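Local coordinates for beta-N-acetylhexosaminidase (Streptomyces plicatus, PDB 1JAK), which hydrolyses terminal, non-reducing beta-linked N-acetylhexosamine residues as a family 20 glycoside hydrolase, by substrate-assisted catalysis, at residues Ile203-Trp208 with Ile302-Ala307; Ala231-Ile236 with Ala306-Gly311; Ala133-Ser138 with Trp496-Ile501; Ile180-Arg185 with Met461-Leu466; Thr22-Val27 with Ala32-Gly37. One frame throughout, in Å; residues are numbered along the deposited sequence.

Contact 1 of 5, residues Ile203-Trp208 with Ile302-Ala307; sequences IAIDSW and IGELAA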
# COMPACT_ATOMS: atom_id res chain seq x y z
N ILE A 203 2.53 -18.78 1.03
CA ILE A 203 3.53 -18.73 2.10
C ILE A 203 3.76 -20.12 2.65
O ILE A 203 2.82 -20.83 3.01
CB ILE A 203 3.11 -17.76 3.24
CG1 ILE A 203 4.17 -17.74 4.34
CG2 ILE A 203 1.76 -18.17 3.81
CD1 ILE A 203 5.53 -17.23 3.88
N ALA A 204 5.03 -20.54 2.71
CA ALA A 204 5.36 -21.87 3.21
C ALA A 204 5.05 -22.02 4.70
O ALA A 204 5.48 -21.21 5.52
CB ALA A 204 6.83 -22.17 2.95
N ILE A 205 4.28 -23.05 5.03
CA ILE A 205 3.90 -23.36 6.41
C ILE A 205 4.50 -24.73 6.71
O ILE A 205 4.11 -25.73 6.10
CB ILE A 205 2.36 -23.43 6.56
CG1 ILE A 205 1.73 -22.09 6.15
CG2 ILE A 205 1.98 -23.78 7.99
CD1 ILE A 205 2.18 -20.91 6.99
N ASP A 206 5.46 -24.79 7.64
CA ASP A 206 6.12 -26.05 7.97
C ASP A 206 5.19 -27.16 8.46
O ASP A 206 5.37 -28.33 8.10
CB ASP A 206 7.21 -25.84 9.03
CG ASP A 206 8.33 -24.94 8.55
OD1 ASP A 206 8.66 -24.97 7.35
OD2 ASP A 206 8.91 -24.21 9.39
N SER A 207 4.21 -26.80 9.28
CA SER A 207 3.28 -27.79 9.82
C SER A 207 2.34 -28.39 8.79
O SER A 207 1.79 -29.48 9.00
CB SER A 207 2.49 -27.17 10.98
OG SER A 207 1.97 -25.90 10.64
N TRP A 208 2.14 -27.69 7.67
CA TRP A 208 1.28 -28.16 6.59
C TRP A 208 2.01 -27.89 5.27
O TRP A 208 1.63 -27.00 4.51
CB TRP A 208 -0.06 -27.42 6.61
CG TRP A 208 -0.84 -27.59 7.89
CD1 TRP A 208 -0.54 -27.05 9.10
CD2 TRP A 208 -2.00 -28.40 8.08
NE1 TRP A 208 -1.45 -27.47 10.04
CE2 TRP A 208 -2.36 -28.30 9.44
CE3 TRP A 208 -2.78 -29.20 7.23
CZ2 TRP A 208 -3.46 -28.98 9.98
CZ3 TRP A 208 -3.88 -29.88 7.77
CH2 TRP A 208 -4.21 -29.76 9.13
N ILE A 302 -1.74 -19.32 11.62
CA ILE A 302 -1.62 -18.00 12.22
C ILE A 302 -0.38 -17.92 13.11
O ILE A 302 0.29 -16.88 13.16
CB ILE A 302 -2.89 -17.66 13.04
CG1 ILE A 302 -4.07 -17.45 12.08
CG2 ILE A 302 -2.65 -16.42 13.89
CD1 ILE A 302 -5.39 -17.12 12.76
N GLY A 303 -0.07 -19.01 13.79
CA GLY A 303 1.11 -19.02 14.65
C GLY A 303 2.39 -18.86 13.85
O GLY A 303 3.27 -18.07 14.22
N GLU A 304 2.50 -19.60 12.75
CA GLU A 304 3.69 -19.52 11.93
C GLU A 304 3.80 -18.18 11.21
O GLU A 304 4.90 -17.64 11.04
CB GLU A 304 3.72 -20.67 10.91
CG GLU A 304 4.06 -22.02 11.54
CD GLU A 304 4.48 -23.08 10.53
OE1 GLU A 304 5.19 -22.73 9.56
OE2 GLU A 304 4.11 -24.26 10.71
N LEU A 305 2.66 -17.62 10.81
CA LEU A 305 2.67 -16.33 10.12
C LEU A 305 3.04 -15.22 11.09
O LEU A 305 3.81 -14.32 10.75
CB LEU A 305 1.30 -16.05 9.50
CG LEU A 305 1.17 -14.74 8.71
CD1 LEU A 305 2.18 -14.71 7.56
CD2 LEU A 305 -0.25 -14.62 8.17
N ALA A 306 2.51 -15.28 12.31
CA ALA A 306 2.80 -14.26 13.31
C ALA A 306 4.30 -14.21 13.62
O ALA A 306 4.86 -13.14 13.84
CB ALA A 306 2.01 -14.53 14.59
N ALA A 307 4.93 -15.38 13.63
CA ALA A 307 6.36 -15.48 13.92
C ALA A 307 7.21 -14.75 12.88
O ALA A 307 8.31 -14.29 13.18
CB ALA A 307 6.77 -16.94 13.99
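The carboxylate of Glu-304 reaches out from helix 292-307 to the backbone of Asp-206 and Ser-207, and both of its oxygens are used. Asp-206 N gives its hydrogen to Glu-304 OE1 at 2.8 Å, and Ser-207 N donates to Glu-304 OE2 at 2.9 Å with an N-H...O angle of 157°. Each oxygen spends its syn lone pair on these amides, so two consecutive N-H groups hold the carboxylate as a two-pronged grip. Glu-304 OE2 takes a further bond, from Ser-207 OG at 2.7 Å, which arrives on the anti side, 34° out of the carboxylate plane. The serine owes this to its first torsion (chi1 48°), which sets OG between backbone N and carbonyl carbon. The receiving amides lie in a type I beta turn, Ile-205 to Trp-208, closed by Trp-208 N to Ile-205 O; the turn belongs to the loop after strand 190-194 of the (beta/alpha)8 barrel, and the glutamate ties it to a barrel helix. A long, nearly extended acid suits a helix position that must bridge to such a turn. Ile-205 lays CG2 against the carboxylate, 3.5 Å from Glu-304 OE2. Asp-206 OD2 comes within 4.0 Å of Glu-304 OE1, a like-charge approach probably eased by Lys-230, whose NZ forms a salt bridge with that same OE1.

Contact 2 of 5, residues Ala231-Ile236 with Ala306-Gly311; sequences AEYKEI and AALTPG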
# COMPACT_ATOMS: atom_id res chain seq x y z
N ALA A 231 12.19 -17.55 4.20
CA ALA A 231 13.30 -16.63 3.94
C ALA A 231 12.90 -15.53 2.96
O ALA A 231 13.22 -14.36 3.16
CB ALA A 231 14.50 -17.40 3.39
N GLU A 232 12.22 -15.91 1.88
CA GLU A 232 11.79 -14.92 0.89
C GLU A 232 10.83 -13.93 1.53
O GLU A 232 10.92 -12.73 1.29
CB GLU A 232 11.10 -15.58 -0.29
CG GLU A 232 12.05 -16.24 -1.28
CD GLU A 232 11.33 -16.87 -2.43
OE1 GLU A 232 10.52 -17.79 -2.18
OE2 GLU A 232 11.56 -16.45 -3.59
N TYR A 233 9.92 -14.44 2.35
CA TYR A 233 8.96 -13.58 3.01
C TYR A 233 9.68 -12.60 3.94
O TYR A 233 9.35 -11.42 3.98
CB TYR A 233 7.95 -14.39 3.83
CG TYR A 233 6.85 -13.53 4.36
CD1 TYR A 233 5.87 -13.01 3.51
CD2 TYR A 233 6.80 -13.17 5.71
CE1 TYR A 233 4.88 -12.16 3.98
CE2 TYR A 233 5.81 -12.31 6.19
CZ TYR A 233 4.86 -11.82 5.31
OH TYR A 233 3.88 -10.96 5.76
N LYS A 234 10.67 -13.10 4.68
CA LYS A 234 11.44 -12.25 5.58
C LYS A 234 12.12 -11.14 4.79
O LYS A 234 12.22 -10.00 5.26
CB LYS A 234 12.50 -13.08 6.32
CG LYS A 234 11.95 -14.15 7.24
CD LYS A 234 13.09 -14.91 7.90
CE LYS A 234 12.59 -16.14 8.65
NZ LYS A 234 13.72 -16.91 9.25
N GLU A 235 12.60 -11.46 3.59
CA GLU A 235 13.28 -10.48 2.74
C GLU A 235 12.30 -9.41 2.26
O GLU A 235 12.65 -8.24 2.17
CB GLU A 235 13.94 -11.19 1.55
CG GLU A 235 14.57 -10.26 0.51
CD GLU A 235 15.61 -9.30 1.07
OE1 GLU A 235 16.11 -9.52 2.20
OE2 GLU A 235 15.93 -8.31 0.38
N ILE A 236 11.07 -9.82 1.95
CA ILE A 236 10.07 -8.85 1.52
C ILE A 236 9.79 -7.90 2.69
O ILE A 236 9.69 -6.69 2.51
CB ILE A 236 8.75 -9.55 1.10
CG1 ILE A 236 8.97 -10.32 -0.21
CG2 ILE A 236 7.64 -8.51 0.93
CD1 ILE A 236 7.74 -11.08 -0.70
N ALA A 306 2.51 -15.28 12.31
CA ALA A 306 2.80 -14.26 13.31
C ALA A 306 4.30 -14.21 13.62
O ALA A 306 4.86 -13.14 13.84
CB ALA A 306 2.01 -14.53 14.59
N ALA A 307 4.93 -15.38 13.63
CA ALA A 307 6.36 -15.48 13.92
C ALA A 307 7.21 -14.75 12.88
O ALA A 307 8.31 -14.29 13.18
CB ALA A 307 6.77 -16.94 13.99
N LEU A 308 6.70 -14.65 11.66
CA LEU A 308 7.42 -13.99 10.57
C LEU A 308 6.99 -12.53 10.40
O LEU A 308 7.51 -11.82 9.54
CB LEU A 308 7.14 -14.72 9.25
CG LEU A 308 7.49 -16.21 9.19
CD1 LEU A 308 6.85 -16.82 7.95
CD2 LEU A 308 9.00 -16.39 9.17
N THR A 309 6.05 -12.10 11.23
CA THR A 309 5.51 -10.75 11.13
C THR A 309 5.89 -9.81 12.27
O THR A 309 5.31 -9.86 13.35
CB THR A 309 3.98 -10.82 11.03
OG1 THR A 309 3.63 -11.63 9.89
CG2 THR A 309 3.37 -9.44 10.88
N PRO A 310 6.88 -8.93 12.04
CA PRO A 310 7.29 -7.99 13.09
C PRO A 310 6.25 -6.88 13.27
O PRO A 310 6.23 -6.21 14.30
CB PRO A 310 8.63 -7.46 12.57
CG PRO A 310 8.44 -7.49 11.08
CD PRO A 310 7.76 -8.82 10.86
N GLY A 311 5.40 -6.72 12.26
CA GLY A 311 4.36 -5.71 12.31
C GLY A 311 3.32 -6.01 13.38
O GLY A 311 3.28 -7.11 13.92
O HOH W 1 4.20 -9.90 7.97
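With CG anti to the backbone N (chi1 -172°), the ring of Tyr-233 swings off helix 230-242 toward Leu-308, whose own CG stands anti to its carbonyl carbon (chi1 -57°) and carries the isobutyl group to the helix. Tyr-233 CD2 rests 3.9 Å from Leu-308 CB, the two side chains meeting at a slant, while Leu-308 O lies at the ring's edge, 3.8 Å from Tyr-233 CE2. Tyrosine suits the place, offering a ring to the leucine and a hydroxyl to a water beyond it. Leu-308 reaches further along the helix with CD2, which touches Lys-234 CE at 3.6 Å. The lysine chain is extended and crosses the leucine at about a right angle, so its methylenes do apolar work before the ammonium is reached. These elements belong to the (beta/alpha)8 barrel of the catalytic domain: helix 230-242 packs on the turn that follows helix 292-307, in the barrel's outer layer, and the tyrosine also touches Val-247 and Pro-249 of strand 246-250. A phenylalanine in place of Tyr-233 would probably keep the leucine packing but leave water 1 without its phenolic partner. That water joins the two hydroxyls, 2.5 Å from Tyr-233 OH in the ring plane and donating to Thr-309 OG1 at 2.6 Å. Thr-309 OG1 is bonded in turn to Leu-305 O of the preceding helical turn.

Contact 3 of 5, residues Ala133-Ser138 with Trp496-Ile501; sequences AVEKDS and WEAAGI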
# COMPACT_ATOMS: atom_id res chain seq x y z
N ALA A 133 13.88 14.24 -15.27
CA ALA A 133 15.13 13.61 -15.66
C ALA A 133 15.75 12.79 -14.53
O ALA A 133 16.56 11.90 -14.77
CB ALA A 133 16.12 14.68 -16.13
N VAL A 134 15.35 13.09 -13.30
CA VAL A 134 15.87 12.38 -12.13
C VAL A 134 15.53 10.89 -12.17
O VAL A 134 16.17 10.07 -11.49
CB VAL A 134 15.34 13.01 -10.82
CG1 VAL A 134 13.88 12.64 -10.61
CG2 VAL A 134 16.19 12.57 -9.63
N GLU A 135 14.54 10.53 -12.98
CA GLU A 135 14.10 9.14 -13.11
C GLU A 135 14.95 8.30 -14.06
O GLU A 135 14.85 7.07 -14.08
CB GLU A 135 12.65 9.08 -13.60
CG GLU A 135 11.62 9.74 -12.69
CD GLU A 135 11.48 9.06 -11.34
OE1 GLU A 135 11.83 7.86 -11.23
OE2 GLU A 135 11.01 9.71 -10.39
N LYS A 136 15.79 8.96 -14.87
CA LYS A 136 16.63 8.26 -15.84
C LYS A 136 17.75 7.44 -15.20
O LYS A 136 18.17 7.70 -14.07
CB LYS A 136 17.23 9.26 -16.83
CG LYS A 136 16.19 10.10 -17.56
CD LYS A 136 15.33 9.27 -18.49
CE LYS A 136 16.15 8.66 -19.61
NZ LYS A 136 15.31 7.93 -20.60
N ASP A 137 18.25 6.45 -15.94
CA ASP A 137 19.32 5.59 -15.46
C ASP A 137 20.71 6.03 -15.91
O ASP A 137 21.72 5.50 -15.44
CB ASP A 137 19.08 4.14 -15.90
CG ASP A 137 18.92 4.01 -17.40
OD1 ASP A 137 19.78 4.53 -18.14
OD2 ASP A 137 17.94 3.38 -17.84
N SER A 138 20.77 6.99 -16.83
CA SER A 138 22.04 7.49 -17.32
C SER A 138 22.17 8.97 -16.98
O SER A 138 21.16 9.67 -16.85
CB SER A 138 22.16 7.28 -18.83
OG SER A 138 21.13 7.97 -19.52
N TRP A 496 6.76 9.59 -14.87
CA TRP A 496 6.41 8.20 -15.12
C TRP A 496 6.99 7.71 -16.44
O TRP A 496 7.48 6.58 -16.53
CB TRP A 496 4.90 8.01 -15.07
CG TRP A 496 4.34 8.29 -13.70
CD1 TRP A 496 5.01 8.18 -12.51
CD2 TRP A 496 3.00 8.68 -13.37
NE1 TRP A 496 4.17 8.47 -11.46
CE2 TRP A 496 2.93 8.78 -11.96
CE3 TRP A 496 1.86 8.96 -14.13
CZ2 TRP A 496 1.76 9.14 -11.29
CZ3 TRP A 496 0.69 9.32 -13.46
CH2 TRP A 496 0.65 9.41 -12.06
N GLU A 497 6.95 8.56 -17.46
CA GLU A 497 7.50 8.21 -18.76
C GLU A 497 9.00 7.94 -18.63
O GLU A 497 9.51 6.94 -19.14
CB GLU A 497 7.26 9.35 -19.76
CG GLU A 497 5.81 9.47 -20.21
CD GLU A 497 5.55 10.74 -21.00
OE1 GLU A 497 6.51 11.27 -21.60
OE2 GLU A 497 4.39 11.19 -21.04
N ALA A 498 9.70 8.84 -17.94
CA ALA A 498 11.14 8.69 -17.74
C ALA A 498 11.47 7.47 -16.90
O ALA A 498 12.52 6.84 -17.09
CB ALA A 498 11.70 9.95 -17.09
N ALA A 499 10.58 7.12 -15.98
CA ALA A 499 10.78 5.97 -15.09
C ALA A 499 10.32 4.64 -15.68
O ALA A 499 10.57 3.58 -15.11
CB ALA A 499 10.07 6.22 -13.76
N GLY A 500 9.64 4.70 -16.82
CA GLY A 500 9.16 3.48 -17.45
C GLY A 500 7.92 2.93 -16.75
O GLY A 500 7.68 1.73 -16.76
N ILE A 501 7.15 3.82 -16.14
CA ILE A 501 5.93 3.42 -15.45
C ILE A 501 4.73 3.66 -16.35
O ILE A 501 4.37 4.80 -16.64
CB ILE A 501 5.74 4.22 -14.14
CG1 ILE A 501 6.89 3.92 -13.18
CG2 ILE A 501 4.39 3.88 -13.51
CD1 ILE A 501 6.86 4.72 -11.89
O HOH W 2 14.12 4.63 -16.17
O HOH W 3 13.57 6.20 -19.55
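Ala-498 and Ala-499 meet Glu-135 at the end of helix 493-499, which closes in a Schellman motif: Gly-500 takes positive phi, a conformation easiest for a residue without a side chain, as Ile-501 N bonds back to Trp-496 O and Gly-500 N to Glu-497 O. This helix end lies against the short 3-10 segment that includes Ala-133 to Glu-135, in the loop between helix 116-129 and strand 145-153 of the family's domain 2. The direct contacts are van der Waals. Glu-135 CB sits 3.7 Å from Ala-498 CB, and Lys-136 CD covers the same methyl at 3.9 Å; the small alanines let the backbones come close, Glu-135 and Ala-499 being 5.0 Å apart at CA. Lys-136 starts off away from the helix, and its bends at chi2 and chi3 (-66° and -64°) fold the chain back over it. Glu-135, also bent at chi2, brings its carboxylate alongside the methyl of Ala-499. Charge is settled mainly beyond the pair, since Glu-135 OE1 forms a salt bridge with Arg-185, near the end of helix 173-184. The polar links between the segments run through water. Water 2 donates to Ala-498 O at 2.9 Å and, weakly, to Glu-135 O. Water 3 bridges the folded lysine to the same carbonyl, accepting from Lys-136 NZ at 2.7 Å and donating to Ala-498 O at 2.8 Å.

Contact 4 of 5, residues Ile180-Arg185 with Met461-Leu466; sequences IDRVAR and MAFPRL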
# COMPACT_ATOMS: atom_id res chain seq x y z
N ILE A 180 6.66 -2.29 -4.21
CA ILE A 180 6.95 -1.57 -2.97
C ILE A 180 7.54 -0.21 -3.33
O ILE A 180 7.16 0.82 -2.76
CB ILE A 180 7.95 -2.37 -2.09
CG1 ILE A 180 7.19 -3.48 -1.36
CG2 ILE A 180 8.67 -1.44 -1.12
CD1 ILE A 180 8.09 -4.48 -0.66
N ASP A 181 8.46 -0.18 -4.29
CA ASP A 181 9.06 1.08 -4.68
C ASP A 181 8.04 2.02 -5.32
O ASP A 181 8.12 3.23 -5.16
CB ASP A 181 10.26 0.85 -5.59
CG ASP A 181 11.41 0.16 -4.87
OD1 ASP A 181 11.56 0.40 -3.65
OD2 ASP A 181 12.15 -0.61 -5.50
N ARG A 182 7.06 1.45 -6.03
CA ARG A 182 6.03 2.27 -6.65
C ARG A 182 5.23 3.00 -5.57
O ARG A 182 4.97 4.20 -5.67
CB ARG A 182 5.05 1.42 -7.47
CG ARG A 182 5.65 0.69 -8.66
CD ARG A 182 6.16 1.65 -9.74
NE ARG A 182 6.35 0.96 -11.01
CZ ARG A 182 7.50 0.88 -11.67
NH1 ARG A 182 8.60 1.43 -11.17
NH2 ARG A 182 7.56 0.24 -12.83
N VAL A 183 4.83 2.27 -4.53
CA VAL A 183 4.01 2.87 -3.48
C VAL A 183 4.78 3.78 -2.53
O VAL A 183 4.21 4.74 -2.01
CB VAL A 183 3.27 1.78 -2.65
CG1 VAL A 183 2.53 0.83 -3.59
CG2 VAL A 183 4.23 1.02 -1.76
N ALA A 184 6.06 3.50 -2.32
CA ALA A 184 6.88 4.31 -1.43
C ALA A 184 6.92 5.77 -1.88
O ALA A 184 7.09 6.68 -1.06
CB ALA A 184 8.30 3.74 -1.38
N ARG A 185 6.76 6.00 -3.18
CA ARG A 185 6.78 7.35 -3.73
C ARG A 185 5.74 8.27 -3.13
O ARG A 185 5.94 9.48 -3.06
CB ARG A 185 6.53 7.32 -5.24
CG ARG A 185 7.65 6.74 -6.09
CD ARG A 185 7.16 6.53 -7.52
NE ARG A 185 8.22 6.02 -8.38
CZ ARG A 185 9.08 6.79 -9.05
NH1 ARG A 185 9.00 8.12 -8.97
NH2 ARG A 185 10.03 6.24 -9.79
N MET A 461 -2.87 -0.41 -14.11
CA MET A 461 -4.08 -0.35 -13.30
C MET A 461 -3.86 0.44 -12.00
O MET A 461 -4.79 1.03 -11.47
CB MET A 461 -4.59 -1.76 -12.98
CG MET A 461 -5.06 -2.54 -14.21
SD MET A 461 -6.27 -1.64 -15.22
CE MET A 461 -7.73 -1.68 -14.16
N ALA A 462 -2.63 0.45 -11.51
CA ALA A 462 -2.33 1.18 -10.28
C ALA A 462 -2.20 2.68 -10.53
O ALA A 462 -2.63 3.49 -9.71
CB ALA A 462 -1.04 0.65 -9.65
N PHE A 463 -1.61 3.05 -11.67
CA PHE A 463 -1.44 4.46 -12.02
C PHE A 463 -2.46 4.88 -13.07
O PHE A 463 -2.69 4.15 -14.04
CB PHE A 463 -0.02 4.71 -12.54
CG PHE A 463 1.05 4.53 -11.50
CD1 PHE A 463 1.53 3.26 -11.18
CD2 PHE A 463 1.57 5.63 -10.83
CE1 PHE A 463 2.52 3.10 -10.21
CE2 PHE A 463 2.56 5.48 -9.86
CZ PHE A 463 3.03 4.21 -9.55
N PRO A 464 -2.98 6.11 -12.98
CA PRO A 464 -2.72 7.18 -12.02
C PRO A 464 -3.56 7.31 -10.74
O PRO A 464 -3.50 8.35 -10.08
CB PRO A 464 -2.87 8.42 -12.88
CG PRO A 464 -4.10 8.06 -13.67
CD PRO A 464 -3.87 6.60 -14.06
N ARG A 465 -4.33 6.29 -10.37
CA ARG A 465 -5.15 6.40 -9.17
C ARG A 465 -4.40 6.20 -7.84
O ARG A 465 -4.83 6.70 -6.80
CB ARG A 465 -6.33 5.42 -9.25
CG ARG A 465 -7.32 5.77 -10.36
CD ARG A 465 -8.39 4.70 -10.55
NE ARG A 465 -7.81 3.42 -10.97
CZ ARG A 465 -8.52 2.38 -11.40
NH1 ARG A 465 -9.84 2.46 -11.49
NH2 ARG A 465 -7.90 1.26 -11.76
N LEU A 466 -3.28 5.48 -7.88
CA LEU A 466 -2.50 5.20 -6.68
C LEU A 466 -2.10 6.45 -5.88
O LEU A 466 -2.25 6.49 -4.66
CB LEU A 466 -1.25 4.40 -7.04
CG LEU A 466 -0.36 3.93 -5.88
CD1 LEU A 466 -1.09 2.88 -5.06
CD2 LEU A 466 0.94 3.37 -6.43
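Helix 173-184 faces the break between helices 455-462 and 465-474, with Val-183 and Leu-466 the nearest pair at 7.6 Å between CA atoms, a spacing bridged mostly by side chains. Phe-463, the first residue to leave helical geometry and followed by a cis peptide to Pro-464, sets its ring against Arg-182. The arginine meets it with methylenes: Arg-182 CD lies 3.9 Å from Phe-463 CE1 and Arg-182 CB 4.0 Å from Phe-463 CZ. The guanidinium is turned 75° from the ring plane, and the touching atoms are the arginine's carbons. Its chi2 (-65°) turns CD back from the extended path, so that CB and CD both lie by the CE1-CZ end of the ring. Leu-466 CD2 lies 4.1 Å from Val-183 CG1, the two buried side chains meeting at a slant; it also approaches the backbone at Arg-182 O. Within the second segment, Arg-465 NH2 donates to Met-461 O at 3.1 Å, almost straight at 177°, spanning the break between the helices. All this lies in the helical layer of the (beta/alpha)8 barrel, near its closure, where the first barrel helix meets the last. The Phe-463 ring packs on Trp-496 edge-to-face. A salt bridge from Arg-182 NH2 to Asp-459 probably lets the arginine present mainly its aliphatic part to the phenylalanine, and the interface itself is held by dispersion and burial.

Contact 5 of 5, residues Thr22-Val27 with Ala32-Gly37; sequences TPLDRV and ASVDPG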
# COMPACT_ATOMS: atom_id res chain seq x y z
N THR A 22 10.08 23.09 -10.77
CA THR A 22 8.65 22.91 -10.63
C THR A 22 8.23 23.60 -9.33
O THR A 22 9.01 23.66 -8.38
CB THR A 22 8.27 21.41 -10.55
OG1 THR A 22 8.86 20.82 -9.38
CG2 THR A 22 8.77 20.68 -11.79
N PRO A 23 7.00 24.13 -9.27
CA PRO A 23 6.51 24.82 -8.07
C PRO A 23 6.66 23.97 -6.81
O PRO A 23 6.47 22.76 -6.84
CB PRO A 23 5.05 25.10 -8.41
CG PRO A 23 5.10 25.30 -9.90
CD PRO A 23 5.99 24.16 -10.34
N LEU A 24 7.00 24.63 -5.71
CA LEU A 24 7.20 23.95 -4.43
C LEU A 24 5.98 23.17 -3.94
O LEU A 24 6.12 22.20 -3.21
CB LEU A 24 7.62 24.97 -3.36
CG LEU A 24 8.03 24.44 -1.99
CD1 LEU A 24 9.28 23.58 -2.11
CD2 LEU A 24 8.29 25.62 -1.04
N ASP A 25 4.79 23.59 -4.37
CA ASP A 25 3.56 22.92 -3.94
C ASP A 25 3.11 21.81 -4.88
O ASP A 25 2.15 21.10 -4.59
CB ASP A 25 2.42 23.94 -3.83
CG ASP A 25 1.92 24.38 -5.20
OD1 ASP A 25 2.72 24.92 -5.99
OD2 ASP A 25 0.72 24.18 -5.49
N ARG A 26 3.79 21.67 -6.01
CA ARG A 26 3.39 20.66 -6.99
C ARG A 26 3.88 19.26 -6.67
O ARG A 26 4.72 18.70 -7.38
CB ARG A 26 3.86 21.09 -8.38
CG ARG A 26 3.23 20.30 -9.53
CD ARG A 26 3.22 21.13 -10.80
NE ARG A 26 2.40 22.33 -10.65
CZ ARG A 26 2.27 23.28 -11.58
NH1 ARG A 26 2.91 23.17 -12.73
NH2 ARG A 26 1.50 24.33 -11.35
N VAL A 27 3.35 18.69 -5.59
CA VAL A 27 3.73 17.35 -5.17
C VAL A 27 2.50 16.60 -4.66
O VAL A 27 1.50 17.20 -4.26
CB VAL A 27 4.79 17.37 -4.05
CG1 VAL A 27 5.94 18.30 -4.42
CG2 VAL A 27 4.16 17.81 -2.76
N ALA A 32 1.01 19.55 3.97
CA ALA A 32 0.17 20.28 4.91
C ALA A 32 0.41 21.79 4.84
O ALA A 32 -0.52 22.58 4.98
CB ALA A 32 0.43 19.78 6.33
N SER A 33 1.66 22.18 4.62
CA SER A 33 2.01 23.59 4.52
C SER A 33 3.14 23.82 3.52
O SER A 33 4.18 23.17 3.59
CB SER A 33 2.45 24.11 5.89
OG SER A 33 2.90 25.45 5.80
N VAL A 34 2.92 24.75 2.60
CA VAL A 34 3.92 25.08 1.59
C VAL A 34 4.12 26.59 1.57
O VAL A 34 3.18 27.34 1.36
CB VAL A 34 3.49 24.62 0.18
CG1 VAL A 34 4.60 24.91 -0.83
CG2 VAL A 34 3.15 23.13 0.19
N ASP A 35 5.36 27.02 1.80
CA ASP A 35 5.69 28.44 1.82
C ASP A 35 6.85 28.73 0.87
O ASP A 35 8.01 28.77 1.28
CB ASP A 35 6.03 28.86 3.25
CG ASP A 35 6.35 30.34 3.36
OD1 ASP A 35 5.89 31.12 2.50
OD2 ASP A 35 7.04 30.72 4.33
N PRO A 36 6.55 28.93 -0.42
CA PRO A 36 7.58 29.21 -1.42
C PRO A 36 8.23 30.58 -1.23
O PRO A 36 7.59 31.52 -0.76
CB PRO A 36 6.83 29.10 -2.74
CG PRO A 36 5.45 29.57 -2.37
CD PRO A 36 5.21 28.89 -1.05
N GLY A 37 9.50 30.68 -1.60
CA GLY A 37 10.20 31.94 -1.47
C GLY A 37 11.68 31.84 -1.73
O GLY A 37 12.30 30.80 -1.49
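A type I beta turn, Pro-23 to Arg-26, packs through Leu-24 and Asp-25 on the mixed sheet of domain 2, beside strand 33-36, which pairs antiparallel with strand 145-153. Its side chains meet the strand, and no hydrogen bond joins the two segments. Leu-24 supplies most of the touch: its CG is 3.7 Å from Val-34 CG1, and its CD2 lies 3.7 Å from Pro-36 CA. The leucine and valine run past each other in opposite directions, each with its leading carbon anti to the backbone N (chi1 -173° for Leu-24, -177° for Val-34), which sends Val-34 CG1 out to the turn. Alternation along the strand turns Val-34 and Pro-36 to the leucine and Asp-35 away from it. Leu-24 is buried, packed also on Ala-147 and Ile-151 of the neighbouring strand and on Leu-129 of helix 116-129, a place that suits a branched apolar side chain. Replacing Val-34 with a serine would take away the methyl that meets Leu-24 CG and Asp-25 CB, and would probably open a gap beneath the turn. Asp-25, out at the surface, contributes that CB, 3.8 Å from Val-34 CG1.

Overall arrangement
Contact 4 is the buried one, its centre about 8 Å from the centre of the chain, and is built on apolar packing; contact 2 is partly buried, and contacts 1, 3 and 5 lie at the surface. Contacts 1 and 2 share helix 292-307 and touch through Ile-203 and Tyr-233, yet one rests on a charged carboxylate and the other on packing plus a water. Contacts 2 and 4 meet more lightly, Ile-236 against Ile-180. Contact 3 joins domain 2 to the C-terminal helix, and the salt bridge of Glu-135 to Arg-185 carries it on to contact 4. Contact 5 stays within domain 2, purely van der Waals, about 47 Å between centres from contact 1.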